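Local coordinates for protein signal recognition particle subunit srp14 (Schizosaccharomyces pombe, PDB 2W9J) that probably binds 7S RNA as a subunit of the fungal signal recognition particle, which targets secretory and membrane proteins to the endoplasmic reticulum during translation, at residues 2-16 with 48-62. Numbering follows the deposited sequence.
Sequences LLSNEEFLKKLTDLL and IRAKSGAAEKISTVV
The ring of Phe-8 is gripped between two side chains of strand 57-62: Thr-60 CG2 lies over one face, 3.9 Å from the centroid of the Phe-8 ring, and Ile-58 CD1 over the opposite face, both as CH-pi contacts offset toward the rim. Phe-8 points toward the hairpin, and CG anti to the backbone N (chi1 176°) carries the ring in between these side chains; its CZ comes within 3.6 Å of Ala-50 CB and also touches Ile-48 CG2. Replacing Phe-8 with an alanine is likely to open a gap between helix and hairpin, leaving the methyls of Ile-58 and Thr-60 without the ring they enclose. Backbone hydrogen bonds pair Ala-50 with Ile-58 and Ile-48 with Thr-60, fixing the side chains around the ring. Farther along the helix, Leu-15 CD2 rests on Ala-55 CB (3.4 Å), at the end of the type II' turn that begins at Ser-52. At the other end, Leu-3 N donates to Ser-59 O (2.8 Å), and Thr-60 OG1 donates to Leu-3 O (2.6 Å) from above its carbonyl plane. The axes of helix 5-16 and strand 57-62 run roughly antiparallel, 149° between their directions, while Leu-9 and Leu-12 also touch helix 67-76, as expected for the alpha-beta SRP9/14 fold.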
ATOM      1  N   LEU A   2       5.186  -7.707   7.650  1.00 39.48           N
ATOM      2  CA  LEU A   2       5.428  -6.333   7.233  1.00 39.20           C
ATOM      3  C   LEU A   2       6.314  -6.284   5.999  1.00 39.10           C
ATOM      4  O   LEU A   2       7.398  -6.840   5.984  1.00 39.33           O
ATOM      5  CB  LEU A   2       6.049  -5.523   8.364  1.00 39.12           C
ATOM      6  CG  LEU A   2       6.085  -4.016   8.129  1.00 38.80           C
ATOM      7  CD1 LEU A   2       4.698  -3.432   8.321  1.00 38.19           C
ATOM      8  CD2 LEU A   2       7.080  -3.391   9.082  1.00 39.05           C
ATOM      9  N   LEU A   3       5.833  -5.632   4.960  1.00 39.29           N
ATOM     10  CA  LEU A   3       6.557  -5.564   3.704  1.00 40.04           C
ATOM     11  C   LEU A   3       7.266  -4.224   3.564  1.00 40.83           C
ATOM     12  O   LEU A   3       6.840  -3.217   4.149  1.00 40.93           O
ATOM     13  CB  LEU A   3       5.596  -5.737   2.519  1.00 39.52           C
ATOM     14  CG  LEU A   3       4.656  -6.946   2.465  1.00 38.50           C
ATOM     15  CD1 LEU A   3       3.446  -6.649   1.573  1.00 36.62           C
ATOM     16  CD2 LEU A   3       5.381  -8.197   2.001  1.00 35.72           C
ATOM     17  N   SER A   4       8.341  -4.215   2.780  1.00 41.51           N
ATOM     18  CA  SER A   4       8.948  -2.967   2.351  1.00 42.24           C
ATOM     19  C   SER A   4       7.967  -2.251   1.433  1.00 42.63           C
ATOM     20  O   SER A   4       7.084  -2.879   0.847  1.00 42.59           O
ATOM     21  CB  SER A   4      10.268  -3.222   1.614  1.00 42.38           C
ATOM     22  OG  SER A   4      10.059  -3.973   0.426  1.00 43.03           O
ATOM     23  N   ASN A   5       8.122  -0.935   1.332  1.00 43.35           N
ATOM     24  CA  ASN A   5       7.326  -0.113   0.443  1.00 44.17           C
ATOM     25  C   ASN A   5       7.286  -0.646  -0.991  1.00 45.31           C
ATOM     26  O   ASN A   5       6.208  -0.761  -1.580  1.00 46.14           O
ATOM     27  CB  ASN A   5       7.844   1.323   0.464  1.00 43.70           C
ATOM     28  CG  ASN A   5       7.868   1.912   1.864  1.00 43.46           C
ATOM     29  OD1 ASN A   5       7.507   1.241   2.834  1.00 42.56           O
ATOM     30  ND2 ASN A   5       8.296   3.175   1.977  1.00 41.08           N
ATOM     31  N   GLU A   6       8.446  -0.987  -1.543  1.00 46.02           N
ATOM     32  CA  GLU A   6       8.523  -1.446  -2.926  1.00 46.83           C
ATOM     33  C   GLU A   6       7.805  -2.784  -3.116  1.00 46.92           C
ATOM     34  O   GLU A   6       7.172  -3.007  -4.135  1.00 47.55           O
ATOM     35  CB  GLU A   6       9.979  -1.455  -3.436  1.00 46.93           C
ATOM     36  CG  GLU A   6      10.553  -0.020  -3.622  1.00 49.41           C
ATOM     37  CD  GLU A   6      12.037   0.057  -4.071  1.00 52.89           C
ATOM     38  OE1 GLU A   6      12.807  -0.921  -3.893  1.00 53.80           O
ATOM     39  OE2 GLU A   6      12.438   1.128  -4.601  1.00 53.89           O
ATOM     40  N   GLU A   7       7.859  -3.658  -2.122  1.00 47.31           N
ATOM     41  CA  GLU A   7       7.096  -4.912  -2.175  1.00 47.65           C
ATOM     42  C   GLU A   7       5.580  -4.718  -1.955  1.00 47.18           C
ATOM     43  O   GLU A   7       4.776  -5.413  -2.570  1.00 47.45           O
ATOM     44  CB  GLU A   7       7.669  -5.950  -1.198  1.00 47.86           C
ATOM     45  CG  GLU A   7       7.184  -7.382  -1.431  1.00 49.98           C
ATOM     46  CD  GLU A   7       7.400  -7.858  -2.873  1.00 53.12           C
ATOM     47  OE1 GLU A   7       8.541  -7.735  -3.381  1.00 54.38           O
ATOM     48  OE2 GLU A   7       6.429  -8.354  -3.503  1.00 53.91           O
ATOM     49  N   PHE A   8       5.200  -3.779  -1.089  1.00 46.57           N
ATOM     50  CA  PHE A   8       3.786  -3.479  -0.826  1.00 46.09           C
ATOM     51  C   PHE A   8       3.095  -3.005  -2.093  1.00 46.51           C
ATOM     52  O   PHE A   8       1.987  -3.431  -2.398  1.00 47.06           O
ATOM     53  CB  PHE A   8       3.676  -2.401   0.245  1.00 45.73           C
ATOM     54  CG  PHE A   8       2.264  -1.948   0.537  1.00 43.37           C
ATOM     55  CD1 PHE A   8       1.525  -2.547   1.552  1.00 41.85           C
ATOM     56  CD2 PHE A   8       1.700  -0.889  -0.150  1.00 40.56           C
ATOM     57  CE1 PHE A   8       0.237  -2.125   1.839  1.00 38.86           C
ATOM     58  CE2 PHE A   8       0.410  -0.462   0.140  1.00 39.81           C
ATOM     59  CZ  PHE A   8      -0.314  -1.075   1.135  1.00 38.76           C
ATOM     60  N   LEU A   9       3.757  -2.117  -2.824  1.00 46.53           N
ATOM     61  CA  LEU A   9       3.250  -1.624  -4.093  1.00 46.64           C
ATOM     62  C   LEU A   9       3.203  -2.718  -5.144  1.00 47.10           C
ATOM     63  O   LEU A   9       2.337  -2.694  -6.020  1.00 46.95           O
ATOM     64  CB  LEU A   9       4.120  -0.475  -4.591  1.00 46.34           C
ATOM     65  CG  LEU A   9       4.099   0.745  -3.681  1.00 45.43           C
ATOM     66  CD1 LEU A   9       5.119   1.764  -4.111  1.00 45.07           C
ATOM     67  CD2 LEU A   9       2.713   1.340  -3.615  1.00 44.47           C
ATOM     68  N   LYS A  10       4.141  -3.661  -5.062  1.00 47.73           N
ATOM     69  CA  LYS A  10       4.191  -4.775  -5.999  1.00 48.41           C
ATOM     70  C   LYS A  10       3.025  -5.721  -5.754  1.00 48.89           C
ATOM     71  O   LYS A  10       2.404  -6.217  -6.705  1.00 49.18           O
ATOM     72  CB  LYS A  10       5.514  -5.530  -5.896  1.00 48.33           C
ATOM     73  CG  LYS A  10       5.594  -6.787  -6.771  1.00 49.13           C
ATOM     74  CD  LYS A  10       5.302  -6.470  -8.253  1.00 51.17           C
ATOM     75  CE  LYS A  10       4.974  -7.722  -9.073  1.00 50.92           C
ATOM     76  NZ  LYS A  10       4.016  -7.432 -10.182  1.00 50.55           N
ATOM     77  N   LYS A  11       2.729  -5.961  -4.479  1.00 49.26           N
ATOM     78  CA  LYS A  11       1.682  -6.912  -4.098  1.00 49.55           C
ATOM     79  C   LYS A  11       0.289  -6.287  -4.216  1.00 49.50           C
ATOM     80  O   LYS A  11      -0.699  -6.993  -4.431  1.00 49.46           O
ATOM     81  CB  LYS A  11       1.950  -7.472  -2.692  1.00 49.60           C
ATOM     82  CG  LYS A  11       1.228  -8.789  -2.365  1.00 50.46           C
ATOM     83  CD  LYS A  11       1.488  -9.891  -3.397  1.00 51.23           C
ATOM     84  CE  LYS A  11       0.254 -10.784  -3.562  1.00 51.40           C
ATOM     85  NZ  LYS A  11       0.207 -11.473  -4.884  1.00 51.22           N
ATOM     86  N   LEU A  12       0.236  -4.960  -4.087  1.00 49.56           N
ATOM     87  CA  LEU A  12      -0.981  -4.173  -4.275  1.00 49.81           C
ATOM     88  C   LEU A  12      -1.485  -4.290  -5.699  1.00 50.42           C
ATOM     89  O   LEU A  12      -2.678  -4.474  -5.923  1.00 51.02           O
ATOM     90  CB  LEU A  12      -0.711  -2.697  -3.966  1.00 49.66           C
ATOM     91  CG  LEU A  12      -1.843  -1.683  -4.125  1.00 48.01           C
ATOM     92  CD1 LEU A  12      -3.025  -2.077  -3.263  1.00 47.91           C
ATOM     93  CD2 LEU A  12      -1.362  -0.307  -3.736  1.00 46.73           C
ATOM     94  N   THR A  13      -0.567  -4.150  -6.651  1.00 50.90           N
ATOM     95  CA  THR A  13      -0.834  -4.403  -8.056  1.00 51.26           C
ATOM     96  C   THR A  13      -1.529  -5.743  -8.193  1.00 51.73           C
ATOM     97  O   THR A  13      -2.663  -5.819  -8.660  1.00 51.65           O
ATOM     98  CB  THR A  13       0.476  -4.437  -8.870  1.00 51.15           C
ATOM     99  OG1 THR A  13       1.038  -3.121  -8.931  1.00 51.06           O
ATOM    100  CG2 THR A  13       0.229  -4.942 -10.286  1.00 51.08           C
ATOM    101  N   ASP A  14      -0.847  -6.789  -7.744  1.00 52.53           N
ATOM    102  CA  ASP A  14      -1.300  -8.154  -7.960  1.00 53.57           C
ATOM    103  C   ASP A  14      -2.586  -8.482  -7.199  1.00 54.08           C
ATOM    104  O   ASP A  14      -3.278  -9.440  -7.546  1.00 54.14           O
ATOM    105  CB  ASP A  14      -0.170  -9.142  -7.656  1.00 53.63           C
ATOM    106  CG  ASP A  14       1.084  -8.881  -8.504  1.00 54.28           C
ATOM    107  OD1 ASP A  14       0.957  -8.605  -9.718  1.00 54.58           O
ATOM    108  OD2 ASP A  14       2.203  -8.952  -7.955  1.00 54.81           O
ATOM    109  N   LEU A  15      -2.912  -7.672  -6.188  1.00 54.69           N
ATOM    110  CA  LEU A  15      -4.209  -7.764  -5.502  1.00 55.38           C
ATOM    111  C   LEU A  15      -5.331  -7.163  -6.328  1.00 55.66           C
ATOM    112  O   LEU A  15      -6.452  -7.677  -6.337  1.00 55.64           O
ATOM    113  CB  LEU A  15      -4.185  -7.070  -4.138  1.00 55.37           C
ATOM    114  CG  LEU A  15      -3.591  -7.763  -2.907  1.00 56.24           C
ATOM    115  CD1 LEU A  15      -4.316  -7.266  -1.657  1.00 57.77           C
ATOM    116  CD2 LEU A  15      -3.644  -9.290  -2.976  1.00 56.67           C
ATOM    117  N   LEU A  16      -5.025  -6.058  -7.001  1.00 56.17           N
ATOM    118  CA  LEU A  16      -5.992  -5.373  -7.856  1.00 56.59           C
ATOM    119  C   LEU A  16      -6.136  -6.049  -9.223  1.00 56.86           C
ATOM    120  O   LEU A  16      -7.202  -5.973  -9.838  1.00 56.99           O
ATOM    121  CB  LEU A  16      -5.621  -3.893  -8.019  1.00 56.56           C
ATOM    122  CG  LEU A  16      -5.530  -3.013  -6.765  1.00 56.27           C
ATOM    123  CD1 LEU A  16      -5.173  -1.590  -7.163  1.00 56.10           C
ATOM    124  CD2 LEU A  16      -6.825  -3.038  -5.956  1.00 56.09           C
ATOM    125  N   ILE A  48       0.691   1.571   7.138  1.00 33.90           N
ATOM    126  CA  ILE A  48      -0.394   1.435   6.169  1.00 34.64           C
ATOM    127  C   ILE A  48      -0.795  -0.031   5.979  1.00 35.73           C
ATOM    128  O   ILE A  48       0.065  -0.903   5.728  1.00 36.08           O
ATOM    129  CB  ILE A  48       0.014   2.042   4.813  1.00 34.35           C
ATOM    130  CG1 ILE A  48       0.313   3.518   5.007  1.00 33.77           C
ATOM    131  CG2 ILE A  48      -1.089   1.867   3.779  1.00 34.27           C
ATOM    132  CD1 ILE A  48       0.763   4.214   3.780  1.00 35.68           C
ATOM    133  N   ARG A  49      -2.094  -0.298   6.111  1.00 36.57           N
ATOM    134  CA  ARG A  49      -2.655  -1.617   5.819  1.00 37.92           C
ATOM    135  C   ARG A  49      -3.603  -1.514   4.632  1.00 38.58           C
ATOM    136  O   ARG A  49      -4.451  -0.626   4.609  1.00 39.43           O
ATOM    137  CB  ARG A  49      -3.463  -2.137   6.993  1.00 37.82           C
ATOM    138  CG  ARG A  49      -2.768  -2.168   8.320  1.00 40.17           C
ATOM    139  CD  ARG A  49      -3.835  -2.338   9.388  1.00 44.55           C
ATOM    140  NE  ARG A  49      -3.384  -2.043  10.745  1.00 47.67           N
ATOM    141  CZ  ARG A  49      -2.976  -0.845  11.169  1.00 49.82           C
ATOM    142  NH1 ARG A  49      -2.917   0.201  10.330  1.00 48.62           N
ATOM    143  NH2 ARG A  49      -2.605  -0.699  12.445  1.00 50.66           N
ATOM    144  N   ALA A  50      -3.469  -2.410   3.654  1.00 39.07           N
ATOM    145  CA  ALA A  50      -4.424  -2.496   2.542  1.00 39.24           C
ATOM    146  C   ALA A  50      -5.037  -3.896   2.429  1.00 39.69           C
ATOM    147  O   ALA A  50      -4.387  -4.904   2.711  1.00 39.68           O
ATOM    148  CB  ALA A  50      -3.766  -2.107   1.249  1.00 38.86           C
ATOM    149  N   LYS A  51      -6.299  -3.946   2.034  1.00 40.17           N
ATOM    150  CA  LYS A  51      -6.976  -5.209   1.800  1.00 41.03           C
ATOM    151  C   LYS A  51      -7.911  -5.032   0.619  1.00 41.52           C
ATOM    152  O   LYS A  51      -8.615  -4.024   0.525  1.00 41.41           O
ATOM    153  CB  LYS A  51      -7.762  -5.653   3.035  1.00 40.95           C
ATOM    154  CG  LYS A  51      -8.517  -6.954   2.841  1.00 41.67           C
ATOM    155  CD  LYS A  51      -9.357  -7.305   4.065  1.00 43.69           C
ATOM    156  CE  LYS A  51     -10.222  -8.545   3.812  1.00 43.91           C
ATOM    157  NZ  LYS A  51     -11.187  -8.804   4.926  1.00 44.76           N
ATOM    158  N   SER A  52      -7.898  -6.003  -0.288  1.00 42.22           N
ATOM    159  CA  SER A  52      -8.802  -5.986  -1.423  1.00 43.14           C
ATOM    160  C   SER A  52      -9.600  -7.272  -1.433  1.00 43.54           C
ATOM    161  O   SER A  52      -9.025  -8.360  -1.479  1.00 43.59           O
ATOM    162  CB  SER A  52      -8.034  -5.807  -2.741  1.00 43.29           C
ATOM    163  OG  SER A  52      -8.920  -5.623  -3.841  1.00 43.41           O
ATOM    164  N   GLY A  53     -10.921  -7.136  -1.369  1.00 44.06           N
ATOM    165  CA  GLY A  53     -11.834  -8.270  -1.443  1.00 44.86           C
ATOM    166  C   GLY A  53     -11.316  -9.525  -0.766  1.00 45.51           C
ATOM    167  O   GLY A  53     -10.863  -9.479   0.386  1.00 45.64           O
ATOM    168  N   ALA A  54     -11.354 -10.637  -1.503  1.00 46.02           N
ATOM    169  CA  ALA A  54     -11.042 -11.969  -0.975  1.00 46.69           C
ATOM    170  C   ALA A  54      -9.603 -12.112  -0.467  1.00 47.21           C
ATOM    171  O   ALA A  54      -9.324 -12.932   0.414  1.00 47.08           O
ATOM    172  CB  ALA A  54     -11.362 -13.047  -2.015  1.00 46.54           C
ATOM    173  N   ALA A  55      -8.700 -11.300  -1.013  1.00 47.87           N
ATOM    174  CA  ALA A  55      -7.287 -11.351  -0.631  1.00 48.56           C
ATOM    175  C   ALA A  55      -7.044 -11.073   0.852  1.00 48.84           C
ATOM    176  O   ALA A  55      -7.850 -10.434   1.539  1.00 49.04           O
ATOM    177  CB  ALA A  55      -6.469 -10.390  -1.483  1.00 48.58           C
ATOM    178  N   GLU A  56      -5.922 -11.586   1.332  1.00 49.02           N
ATOM    179  CA  GLU A  56      -5.379 -11.206   2.619  1.00 49.27           C
ATOM    180  C   GLU A  56      -5.027  -9.711   2.631  1.00 48.62           C
ATOM    181  O   GLU A  56      -5.002  -9.042   1.583  1.00 48.80           O
ATOM    182  CB  GLU A  56      -4.116 -12.023   2.891  1.00 49.70           C
ATOM    183  CG  GLU A  56      -3.015 -11.776   1.846  1.00 51.74           C
ATOM    184  CD  GLU A  56      -1.862 -12.757   1.930  1.00 54.64           C
ATOM    185  OE1 GLU A  56      -1.717 -13.462   2.962  1.00 55.58           O
ATOM    186  OE2 GLU A  56      -1.092 -12.810   0.947  1.00 55.60           O
ATOM    187  N   LYS A  57      -4.754  -9.216   3.835  1.00 47.70           N
ATOM    188  CA  LYS A  57      -4.235  -7.880   4.075  1.00 46.66           C
ATOM    189  C   LYS A  57      -2.738  -7.805   3.693  1.00 45.60           C
ATOM    190  O   LYS A  57      -2.049  -8.835   3.664  1.00 45.53           O
ATOM    191  CB  LYS A  57      -4.469  -7.541   5.559  1.00 46.98           C
ATOM    192  CG  LYS A  57      -3.698  -6.331   6.128  1.00 48.18           C
ATOM    193  CD  LYS A  57      -3.978  -6.131   7.625  1.00 49.88           C
ATOM    194  CE  LYS A  57      -3.277  -7.178   8.512  1.00 50.16           C
ATOM    195  NZ  LYS A  57      -1.765  -7.150   8.462  1.00 49.47           N
ATOM    196  N   ILE A  58      -2.260  -6.598   3.366  1.00 44.03           N
ATOM    197  CA  ILE A  58      -0.821  -6.310   3.186  1.00 42.63           C
ATOM    198  C   ILE A  58      -0.408  -5.034   3.941  1.00 42.11           C
ATOM    199  O   ILE A  58      -1.219  -4.133   4.133  1.00 41.88           O
ATOM    200  CB  ILE A  58      -0.404  -6.239   1.695  1.00 42.45           C
ATOM    201  CG1 ILE A  58      -1.365  -5.346   0.895  1.00 41.72           C
ATOM    202  CG2 ILE A  58      -0.313  -7.655   1.100  1.00 42.12           C
ATOM    203  CD1 ILE A  58      -0.831  -4.910  -0.438  1.00 39.95           C
ATOM    204  N   SER A  59       0.843  -4.969   4.385  1.00 41.65           N
ATOM    205  CA  SER A  59       1.276  -3.916   5.312  1.00 41.33           C
ATOM    206  C   SER A  59       2.622  -3.361   4.950  1.00 41.09           C
ATOM    207  O   SER A  59       3.489  -4.094   4.472  1.00 41.01           O
ATOM    208  CB  SER A  59       1.434  -4.473   6.708  1.00 41.13           C
ATOM    209  OG  SER A  59       0.209  -4.920   7.220  1.00 43.03           O
ATOM    210  N   THR A  60       2.804  -2.073   5.227  1.00 40.52           N
ATOM    211  CA  THR A  60       4.112  -1.443   5.127  1.00 40.36           C
ATOM    212  C   THR A  60       4.201  -0.219   6.034  1.00 40.57           C
ATOM    213  O   THR A  60       3.177   0.392   6.373  1.00 41.40           O
ATOM    214  CB  THR A  60       4.469  -1.091   3.657  1.00 40.42           C
ATOM    215  OG1 THR A  60       5.874  -0.845   3.552  1.00 40.55           O
ATOM    216  CG2 THR A  60       3.679   0.106   3.136  1.00 39.52           C
ATOM    217  N   VAL A  61       5.412   0.117   6.467  1.00 40.20           N
ATOM    218  CA  VAL A  61       5.603   1.330   7.247  1.00 39.97           C
ATOM    219  C   VAL A  61       6.272   2.385   6.384  1.00 40.17           C
ATOM    220  O   VAL A  61       7.399   2.199   5.902  1.00 39.86           O
ATOM    221  CB  VAL A  61       6.414   1.098   8.530  1.00 39.98           C
ATOM    222  CG1 VAL A  61       6.674   2.418   9.232  1.00 39.21           C
ATOM    223  CG2 VAL A  61       5.669   0.154   9.467  1.00 40.52           C
ATOM    224  N   VAL A  62       5.559   3.491   6.197  1.00 40.20           N
ATOM    225  CA  VAL A  62       6.051   4.595   5.393  1.00 40.36           C
ATOM    226  C   VAL A  62       6.584   5.722   6.270  1.00 40.76           C
ATOM    227  O   VAL A  62       5.855   6.297   7.080  1.00 40.47           O
ATOM    228  CB  VAL A  62       4.969   5.125   4.423  1.00 40.23           C
ATOM    229  CG1 VAL A  62       5.581   6.128   3.467  1.00 40.03           C
ATOM    230  CG2 VAL A  62       4.340   3.966   3.641  1.00 39.76           C
TER